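Long-range contact in fuculose-1-phosphate aldolase (PDB 4XXF), which is a zinc-binding member of the class II aldolase and adducin family, assembled from four chains: residues A[134-146]-A[217-231]. Sequence-based numbering, arbitrary orientation.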
ATOM      1  N   ALA A 134       7.832 -14.009 -17.654  1.00 13.35           N
ATOM      2  CA  ALA A 134       7.218 -15.333 -17.750  1.00 14.37           C
ATOM      3  C   ALA A 134       5.718 -15.207 -18.011  1.00 13.54           C
ATOM      4  O   ALA A 134       5.044 -14.364 -17.421  1.00 15.37           O
ATOM      5  CB  ALA A 134       7.479 -16.140 -16.481  1.00 15.34           C
ATOM      6  N   ILE A 135       5.189 -16.040 -18.896  1.00 13.97           N
ATOM      7  CA  ILE A 135       3.774 -15.982 -19.229  1.00 15.00           C
ATOM      8  C   ILE A 135       3.041 -17.011 -18.360  1.00 14.50           C
ATOM      9  O   ILE A 135       2.865 -18.174 -18.738  1.00 16.21           O
ATOM     10  CB  ILE A 135       3.537 -16.208 -20.741  1.00 16.49           C
ATOM     11  CG1 ILE A 135       4.405 -15.240 -21.567  1.00 16.45           C
ATOM     12  CG2 ILE A 135       2.057 -16.038 -21.080  1.00 16.08           C
ATOM     13  CD1 ILE A 135       4.205 -13.754 -21.259  1.00 16.97           C
ATOM     14  N   THR A 136       2.647 -16.555 -17.171  1.00 14.42           N
ATOM     15  CA  THR A 136       2.139 -17.428 -16.111  1.00 14.88           C
ATOM     16  C   THR A 136       0.724 -17.070 -15.638  1.00 16.05           C
ATOM     17  O   THR A 136       0.188 -17.729 -14.751  1.00 15.79           O
ATOM     18  CB  THR A 136       3.047 -17.375 -14.890  1.00 15.74           C
ATOM     19  OG1 THR A 136       3.116 -16.018 -14.452  1.00 15.56           O
ATOM     20  CG2 THR A 136       4.453 -17.863 -15.235  1.00 17.50           C
ATOM     21  N   THR A 137       0.136 -16.019 -16.206  1.00 14.75           N
ATOM     22  CA  THR A 137      -1.227 -15.618 -15.861  1.00 15.11           C
ATOM     23  C   THR A 137      -1.995 -15.262 -17.118  1.00 15.16           C
ATOM     24  O   THR A 137      -1.406 -14.924 -18.148  1.00 14.76           O
ATOM     25  CB  THR A 137      -1.274 -14.400 -14.924  1.00 14.82           C
ATOM     26  OG1 THR A 137      -0.806 -13.251 -15.638  1.00 14.33           O
ATOM     27  CG2 THR A 137      -0.426 -14.627 -13.679  1.00 14.76           C
ATOM     28  N   GLN A 138      -3.317 -15.319 -17.038  1.00 15.78           N
ATOM     29  CA  GLN A 138      -4.135 -14.923 -18.172  1.00 15.97           C
ATOM     30  C   GLN A 138      -3.803 -13.494 -18.603  1.00 15.40           C
ATOM     31  O   GLN A 138      -3.608 -13.223 -19.788  1.00 15.23           O
ATOM     32  CB  GLN A 138      -5.605 -15.053 -17.816  1.00 17.33           C
ATOM     33  CG  GLN A 138      -6.531 -14.642 -18.926  1.00 24.93           C
ATOM     34  CD  GLN A 138      -7.970 -14.950 -18.601  1.00 31.52           C
ATOM     35  OE1 GLN A 138      -8.303 -16.070 -18.221  1.00 30.74           O
ATOM     36  NE2 GLN A 138      -8.835 -13.947 -18.730  1.00 40.61           N
ATOM     37  N   ASP A 139      -3.699 -12.584 -17.639  1.00 15.19           N
ATOM     38  CA  ASP A 139      -3.366 -11.190 -17.940  1.00 14.76           C
ATOM     39  C   ASP A 139      -2.025 -11.052 -18.666  1.00 14.10           C
ATOM     40  O   ASP A 139      -1.882 -10.237 -19.591  1.00 16.02           O
ATOM     41  CB  ASP A 139      -3.341 -10.366 -16.644  1.00 15.18           C
ATOM     42  CG  ASP A 139      -4.715 -10.272 -15.967  1.00 19.51           C
ATOM     43  OD1 ASP A 139      -5.748 -10.167 -16.661  1.00 23.42           O
ATOM     44  OD2 ASP A 139      -4.770 -10.294 -14.721  1.00 20.53           O
ATOM     45  N   SER A 140      -1.033 -11.837 -18.245  1.00 13.82           N
ATOM     46  CA  SER A 140       0.287 -11.788 -18.875  1.00 13.38           C
ATOM     47  C   SER A 140       0.266 -12.194 -20.344  1.00 13.58           C
ATOM     48  O   SER A 140       1.190 -11.874 -21.086  1.00 13.38           O
ATOM     49  CB  SER A 140       1.279 -12.677 -18.120  1.00 13.97           C
ATOM     50  OG  SER A 140       1.077 -14.045 -18.395  1.00 14.38           O
ATOM     51  N   CYS A 141      -0.778 -12.896 -20.771  1.00 14.09           N
ATOM     52  CA  CYS A 141      -0.842 -13.338 -22.157  1.00 14.38           C
ATOM     53  C   CYS A 141      -0.999 -12.171 -23.123  1.00 15.54           C
ATOM     54  O   CYS A 141      -0.811 -12.352 -24.322  1.00 15.26           O
ATOM     55  CB  CYS A 141      -1.979 -14.329 -22.349  1.00 15.02           C
ATOM     56  SG  CYS A 141      -1.704 -15.921 -21.530  1.00 15.72           S
ATOM     57  N   ALA A 142      -1.322 -10.978 -22.620  1.00 14.20           N
ATOM     58  CA  ALA A 142      -1.302  -9.788 -23.463  1.00 15.42           C
ATOM     59  C   ALA A 142       0.103  -9.537 -24.024  1.00 15.27           C
ATOM     60  O   ALA A 142       0.263  -8.830 -25.028  1.00 15.79           O
ATOM     61  CB  ALA A 142      -1.786  -8.574 -22.675  1.00 14.45           C
ATOM     62  N   PHE A 143       1.110 -10.126 -23.379  1.00 13.95           N
ATOM     63  CA  PHE A 143       2.515  -9.935 -23.749  1.00 14.19           C
ATOM     64  C   PHE A 143       3.155 -11.155 -24.384  1.00 14.81           C
ATOM     65  O   PHE A 143       4.354 -11.141 -24.687  1.00 15.11           O
ATOM     66  CB  PHE A 143       3.325  -9.532 -22.519  1.00 13.64           C
ATOM     67  CG  PHE A 143       2.838  -8.266 -21.891  1.00 12.92           C
ATOM     68  CD1 PHE A 143       3.104  -7.043 -22.477  1.00 12.85           C
ATOM     69  CD2 PHE A 143       2.062  -8.300 -20.747  1.00 14.76           C
ATOM     70  CE1 PHE A 143       2.623  -5.877 -21.915  1.00 13.71           C
ATOM     71  CE2 PHE A 143       1.580  -7.135 -20.179  1.00 14.25           C
ATOM     72  CZ  PHE A 143       1.849  -5.924 -20.766  1.00 13.83           C
ATOM     73  N   TYR A 144       2.371 -12.205 -24.597  1.00 14.40           N
ATOM     74  CA  TYR A 144       2.894 -13.427 -25.203  1.00 14.46           C
ATOM     75  C   TYR A 144       3.511 -13.149 -26.566  1.00 15.87           C
ATOM     76  O   TYR A 144       2.843 -12.661 -27.467  1.00 17.40           O
ATOM     77  CB  TYR A 144       1.784 -14.468 -25.319  1.00 17.31           C
ATOM     78  CG  TYR A 144       2.176 -15.676 -26.122  1.00 17.59           C
ATOM     79  CD1 TYR A 144       3.069 -16.607 -25.611  1.00 17.96           C
ATOM     80  CD2 TYR A 144       1.673 -15.871 -27.390  1.00 17.99           C
ATOM     81  CE1 TYR A 144       3.441 -17.709 -26.342  1.00 23.12           C
ATOM     82  CE2 TYR A 144       2.034 -16.971 -28.127  1.00 18.12           C
ATOM     83  CZ  TYR A 144       2.918 -17.878 -27.596  1.00 20.12           C
ATOM     84  OH  TYR A 144       3.275 -18.975 -28.349  1.00 24.33           O
ATOM     85  N   GLY A 145       4.801 -13.434 -26.684  1.00 15.02           N
ATOM     86  CA  GLY A 145       5.536 -13.198 -27.914  1.00 17.62           C
ATOM     87  C   GLY A 145       5.619 -11.738 -28.324  1.00 18.46           C
ATOM     88  O   GLY A 145       5.995 -11.443 -29.465  1.00 19.69           O
ATOM     89  N   ASP A 146       5.298 -10.825 -27.413  1.00 16.87           N
ATOM     90  CA  ASP A 146       5.173  -9.421 -27.787  1.00 16.18           C
ATOM     91  C   ASP A 146       5.797  -8.474 -26.776  1.00 16.93           C
ATOM     92  O   ASP A 146       5.423  -7.300 -26.705  1.00 17.06           O
ATOM     93  CB  ASP A 146       3.698  -9.050 -28.002  1.00 17.03           C
ATOM     94  CG  ASP A 146       3.512  -7.931 -29.026  1.00 20.50           C
ATOM     95  OD1 ASP A 146       4.302  -7.847 -29.999  1.00 21.00           O
ATOM     96  OD2 ASP A 146       2.559  -7.144 -28.877  1.00 19.52           O
ATOM     97  N   ILE A 217       4.335 -22.235 -12.793  1.00 15.39           N
ATOM     98  CA  ILE A 217       4.006 -23.111 -13.904  1.00 16.79           C
ATOM     99  C   ILE A 217       3.612 -22.234 -15.084  1.00 17.32           C
ATOM    100  O   ILE A 217       2.636 -21.487 -14.995  1.00 16.92           O
ATOM    101  CB  ILE A 217       2.853 -24.068 -13.543  1.00 18.31           C
ATOM    102  CG1 ILE A 217       3.204 -24.871 -12.285  1.00 23.11           C
ATOM    103  CG2 ILE A 217       2.540 -24.986 -14.715  1.00 19.38           C
ATOM    104  CD1 ILE A 217       2.103 -25.788 -11.803  1.00 27.43           C
ATOM    105  N   PRO A 218       4.375 -22.297 -16.184  1.00 18.09           N
ATOM    106  CA  PRO A 218       4.015 -21.479 -17.345  1.00 18.56           C
ATOM    107  C   PRO A 218       2.696 -21.939 -17.955  1.00 19.65           C
ATOM    108  O   PRO A 218       2.388 -23.126 -17.921  1.00 21.06           O
ATOM    109  CB  PRO A 218       5.183 -21.705 -18.314  1.00 21.87           C
ATOM    110  CG  PRO A 218       5.761 -23.025 -17.907  1.00 23.97           C
ATOM    111  CD  PRO A 218       5.590 -23.096 -16.414  1.00 23.53           C
ATOM    112  N   ILE A 219       1.925 -21.007 -18.494  1.00 16.32           N
ATOM    113  CA  ILE A 219       0.766 -21.367 -19.301  1.00 17.34           C
ATOM    114  C   ILE A 219       1.251 -22.109 -20.539  1.00 19.65           C
ATOM    115  O   ILE A 219       2.264 -21.736 -21.124  1.00 20.02           O
ATOM    116  CB  ILE A 219      -0.033 -20.119 -19.691  1.00 16.55           C
ATOM    117  CG1 ILE A 219      -0.675 -19.536 -18.442  1.00 16.04           C
ATOM    118  CG2 ILE A 219      -1.096 -20.446 -20.737  1.00 18.79           C
ATOM    119  CD1 ILE A 219      -1.290 -18.170 -18.644  1.00 17.51           C
ATOM    120  N   ASP A 220       0.558 -23.183 -20.912  1.00 20.44           N
ATOM    121  CA  ASP A 220       0.898 -23.925 -22.123  1.00 21.92           C
ATOM    122  C   ASP A 220       0.806 -22.978 -23.317  1.00 17.58           C
ATOM    123  O   ASP A 220      -0.107 -22.162 -23.389  1.00 18.91           O
ATOM    124  CB  ASP A 220      -0.036 -25.128 -22.291  1.00 23.02           C
ATOM    125  CG  ASP A 220       0.488 -26.147 -23.282  1.00 41.05           C
ATOM    126  OD1 ASP A 220       1.716 -26.184 -23.516  1.00 46.94           O
ATOM    127  OD2 ASP A 220      -0.333 -26.917 -23.826  1.00 45.58           O
ATOM    128  N   GLU A 221       1.760 -23.057 -24.239  1.00 21.60           N
ATOM    129  CA  GLU A 221       1.834 -22.056 -25.305  1.00 21.52           C
ATOM    130  C   GLU A 221       0.572 -21.945 -26.183  1.00 17.71           C
ATOM    131  O   GLU A 221       0.192 -20.835 -26.535  1.00 17.27           O
ATOM    132  CB  GLU A 221       3.064 -22.298 -26.186  1.00 26.87           C
ATOM    133  CG  GLU A 221       4.378 -21.879 -25.529  1.00 33.95           C
ATOM    134  CD  GLU A 221       5.168 -20.889 -26.369  1.00 46.28           C
ATOM    135  OE1 GLU A 221       4.750 -20.601 -27.515  1.00 50.82           O
ATOM    136  OE2 GLU A 221       6.209 -20.396 -25.881  1.00 51.00           O
ATOM    137  N   PRO A 222      -0.097 -23.067 -26.516  1.00 18.63           N
ATOM    138  CA  PRO A 222      -1.330 -22.883 -27.299  1.00 18.75           C
ATOM    139  C   PRO A 222      -2.372 -22.037 -26.561  1.00 18.24           C
ATOM    140  O   PRO A 222      -3.038 -21.195 -27.173  1.00 17.01           O
ATOM    141  CB  PRO A 222      -1.829 -24.313 -27.501  1.00 20.43           C
ATOM    142  CG  PRO A 222      -0.588 -25.141 -27.448  1.00 21.60           C
ATOM    143  CD  PRO A 222       0.245 -24.495 -26.383  1.00 20.28           C
ATOM    144  N   GLN A 223      -2.507 -22.239 -25.252  1.00 17.27           N
ATOM    145  CA  GLN A 223      -3.436 -21.454 -24.459  0.52 17.13           C
ATOM    146  C   GLN A 223      -3.007 -19.984 -24.405  1.00 16.86           C
ATOM    147  O   GLN A 223      -3.846 -19.082 -24.462  1.00 17.54           O
ATOM    148  CB  GLN A 223      -3.553 -22.048 -23.051  0.52 19.47           C
ATOM    149  CG  GLN A 223      -4.357 -23.352 -22.978  0.52 28.61           C
ATOM    150  CD  GLN A 223      -3.743 -24.497 -23.780  0.52 32.32           C
ATOM    151  OE1 GLN A 223      -2.537 -24.528 -24.022  0.52 32.38           O
ATOM    152  NE2 GLN A 223      -4.581 -25.434 -24.205  0.52 34.93           N
ATOM    153  N   ALA A 224      -1.698 -19.745 -24.299  1.00 14.08           N
ATOM    154  CA  ALA A 224      -1.194 -18.369 -24.266  1.00 14.87           C
ATOM    155  C   ALA A 224      -1.492 -17.650 -25.582  1.00 15.60           C
ATOM    156  O   ALA A 224      -1.902 -16.489 -25.582  1.00 16.68           O
ATOM    157  CB  ALA A 224       0.304 -18.344 -23.969  1.00 17.47           C
ATOM    158  N   ALA A 225      -1.282 -18.341 -26.703  1.00 15.07           N
ATOM    159  CA  ALA A 225      -1.564 -17.786 -28.026  1.00 15.82           C
ATOM    160  C   ALA A 225      -3.046 -17.470 -28.177  1.00 17.47           C
ATOM    161  O   ALA A 225      -3.419 -16.442 -28.728  1.00 17.08           O
ATOM    162  CB  ALA A 225      -1.112 -18.765 -29.117  1.00 16.63           C
ATOM    163  N   PHE A 226      -3.889 -18.366 -27.685  1.00 15.57           N
ATOM    164  CA  PHE A 226      -5.330 -18.162 -27.752  1.00 17.52           C
ATOM    165  C   PHE A 226      -5.736 -16.894 -27.004  1.00 17.63           C
ATOM    166  O   PHE A 226      -6.498 -16.067 -27.510  1.00 19.42           O
ATOM    167  CB  PHE A 226      -6.058 -19.381 -27.178  1.00 19.96           C
ATOM    168  CG  PHE A 226      -7.550 -19.231 -27.148  1.00 22.15           C
ATOM    169  CD1 PHE A 226      -8.308 -19.557 -28.254  1.00 25.38           C
ATOM    170  CD2 PHE A 226      -8.192 -18.758 -26.014  1.00 24.52           C
ATOM    171  CE1 PHE A 226      -9.684 -19.421 -28.237  1.00 33.27           C
ATOM    172  CE2 PHE A 226      -9.570 -18.619 -25.988  1.00 25.99           C
ATOM    173  CZ  PHE A 226     -10.314 -18.950 -27.098  1.00 32.31           C
ATOM    174  N   THR A 227      -5.200 -16.739 -25.799  1.00 15.75           N
ATOM    175  CA  THR A 227      -5.551 -15.604 -24.961  1.00 17.61           C
ATOM    176  C   THR A 227      -4.978 -14.295 -25.527  1.00 17.45           C
ATOM    177  O   THR A 227      -5.620 -13.243 -25.435  1.00 18.38           O
ATOM    178  CB  THR A 227      -5.079 -15.848 -23.512  1.00 15.90           C
ATOM    179  OG1 THR A 227      -5.636 -17.082 -23.039  1.00 19.39           O
ATOM    180  CG2 THR A 227      -5.549 -14.733 -22.594  1.00 17.29           C
ATOM    181  N   PHE A 228      -3.798 -14.355 -26.141  1.00 14.68           N
ATOM    182  CA  PHE A 228      -3.219 -13.176 -26.774  1.00 16.23           C
ATOM    183  C   PHE A 228      -4.138 -12.606 -27.857  1.00 18.87           C
ATOM    184  O   PHE A 228      -4.219 -11.384 -28.029  1.00 18.98           O
ATOM    185  CB  PHE A 228      -1.846 -13.496 -27.374  1.00 16.30           C
ATOM    186  CG  PHE A 228      -1.211 -12.333 -28.091  1.00 15.66           C
ATOM    187  CD1 PHE A 228      -0.418 -11.424 -27.407  1.00 17.83           C
ATOM    188  CD2 PHE A 228      -1.418 -12.134 -29.451  1.00 22.68           C
ATOM    189  CE1 PHE A 228       0.164 -10.350 -28.066  1.00 18.49           C
ATOM    190  CE2 PHE A 228      -0.838 -11.058 -30.115  1.00 24.05           C
ATOM    191  CZ  PHE A 228      -0.047 -10.163 -29.416  1.00 21.09           C
ATOM    192  N   LYS A 229      -4.810 -13.481 -28.604  1.00 18.57           N
ATOM    193  CA  LYS A 229      -5.730 -13.012 -29.640  1.00 19.77           C
ATOM    194  C   LYS A 229      -6.823 -12.135 -29.034  1.00 23.82           C
ATOM    195  O   LYS A 229      -7.311 -11.201 -29.672  1.00 25.64           O
ATOM    196  CB  LYS A 229      -6.362 -14.191 -30.387  1.00 27.15           C
ATOM    197  CG  LYS A 229      -7.137 -13.773 -31.624  1.00 31.15           C
ATOM    198  CD  LYS A 229      -7.688 -14.977 -32.376  1.00 34.53           C
ATOM    199  CE  LYS A 229      -8.373 -14.555 -33.670  1.00 38.66           C
ATOM    200  NZ  LYS A 229      -8.974 -15.710 -34.402  1.00 47.47           N
ATOM    201  N   GLU A 230      -7.185 -12.423 -27.788  1.00 21.54           N
ATOM    202  CA  GLU A 230      -8.261 -11.703 -27.111  1.00 21.01           C
ATOM    203  C   GLU A 230      -7.792 -10.452 -26.360  1.00 20.46           C
ATOM    204  O   GLU A 230      -8.523  -9.468 -26.280  1.00 25.53           O
ATOM    205  CB  GLU A 230      -8.978 -12.645 -26.134  1.00 26.80           C
ATOM    206  CG  GLU A 230      -9.205 -14.072 -26.668  1.00 35.30           C
ATOM    207  CD  GLU A 230     -10.264 -14.169 -27.767  1.00 47.20           C
ATOM    208  OE1 GLU A 230     -10.216 -13.392 -28.747  1.00 51.51           O
ATOM    209  OE2 GLU A 230     -11.148 -15.045 -27.655  1.00 52.88           O
ATOM    210  N   LEU A 231      -6.579 -10.495 -25.820  1.00 16.19           N
ATOM    211  CA  LEU A 231      -6.097  -9.441 -24.921  1.00 16.22           C
ATOM    212  C   LEU A 231      -4.989  -8.570 -25.477  1.00 15.48           C
ATOM    213  O   LEU A 231      -4.701  -7.510 -24.919  1.00 15.77           O
ATOM    214  CB  LEU A 231      -5.569 -10.047 -23.611  1.00 17.50           C
ATOM    215  CG  LEU A 231      -6.522 -10.877 -22.763  1.00 19.07           C
ATOM    216  CD1 LEU A 231      -5.830 -11.233 -21.462  1.00 19.52           C
ATOM    217  CD2 LEU A 231      -7.821 -10.132 -22.493  1.00 23.66           C
TER
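Ile219 N donates to Ile135 O at 3.0 Å and 159°, a nearly straight bond that pins the lead-in of helix 221-231 to the loop 134-146. Anchored there, the Ile219 side chain runs in against the loop until its CD1 lies 3.3 Å from Thr137 O. The same methyl meets Cys141 SG at 3.7 Å, and the sulfur also lies against Ala224. With SG anti to its own carbonyl carbon (chi1 -69°), Cys141 turns the sulfur to this pair, while its CB presses on Thr227 CG2 at 3.6 Å. Here a short 3-10 segment, 139-143, docks on one side of a helix, Cys141 set among Ile219, Ala224 and Thr227.

Tyr144 extends the contact toward the start of the helix. Its ring, swung anti to the backbone N (chi1 171°), takes Ala224 CB over one face in a CH-pi contact, 4.0 Å from the centroid. Its hydroxyl lies beside the Glu221 carboxylate, implausibly close and so doubtful in detail. Further along, Phe228 offers its ring edge to the loop, with CD1 3.2 Å from Cys141 O, and Leu231 CD1 approaches Gln138 O at 3.4 Å.

The loop also reaches the second subunit: Gln138, its side chain about 4 Å from a bound zinc ion, packs on the zinc ligand His181 of the second subunit, and Asp139 makes a hydrogen bond to His119 and a salt bridge to Lys124 of that subunit. In sequence the loop joins helix 121-127 to strand 147-150; in space it is layered between helix 221-231 and helix 190-213, on which Thr136, Ser140 and Phe143 rest.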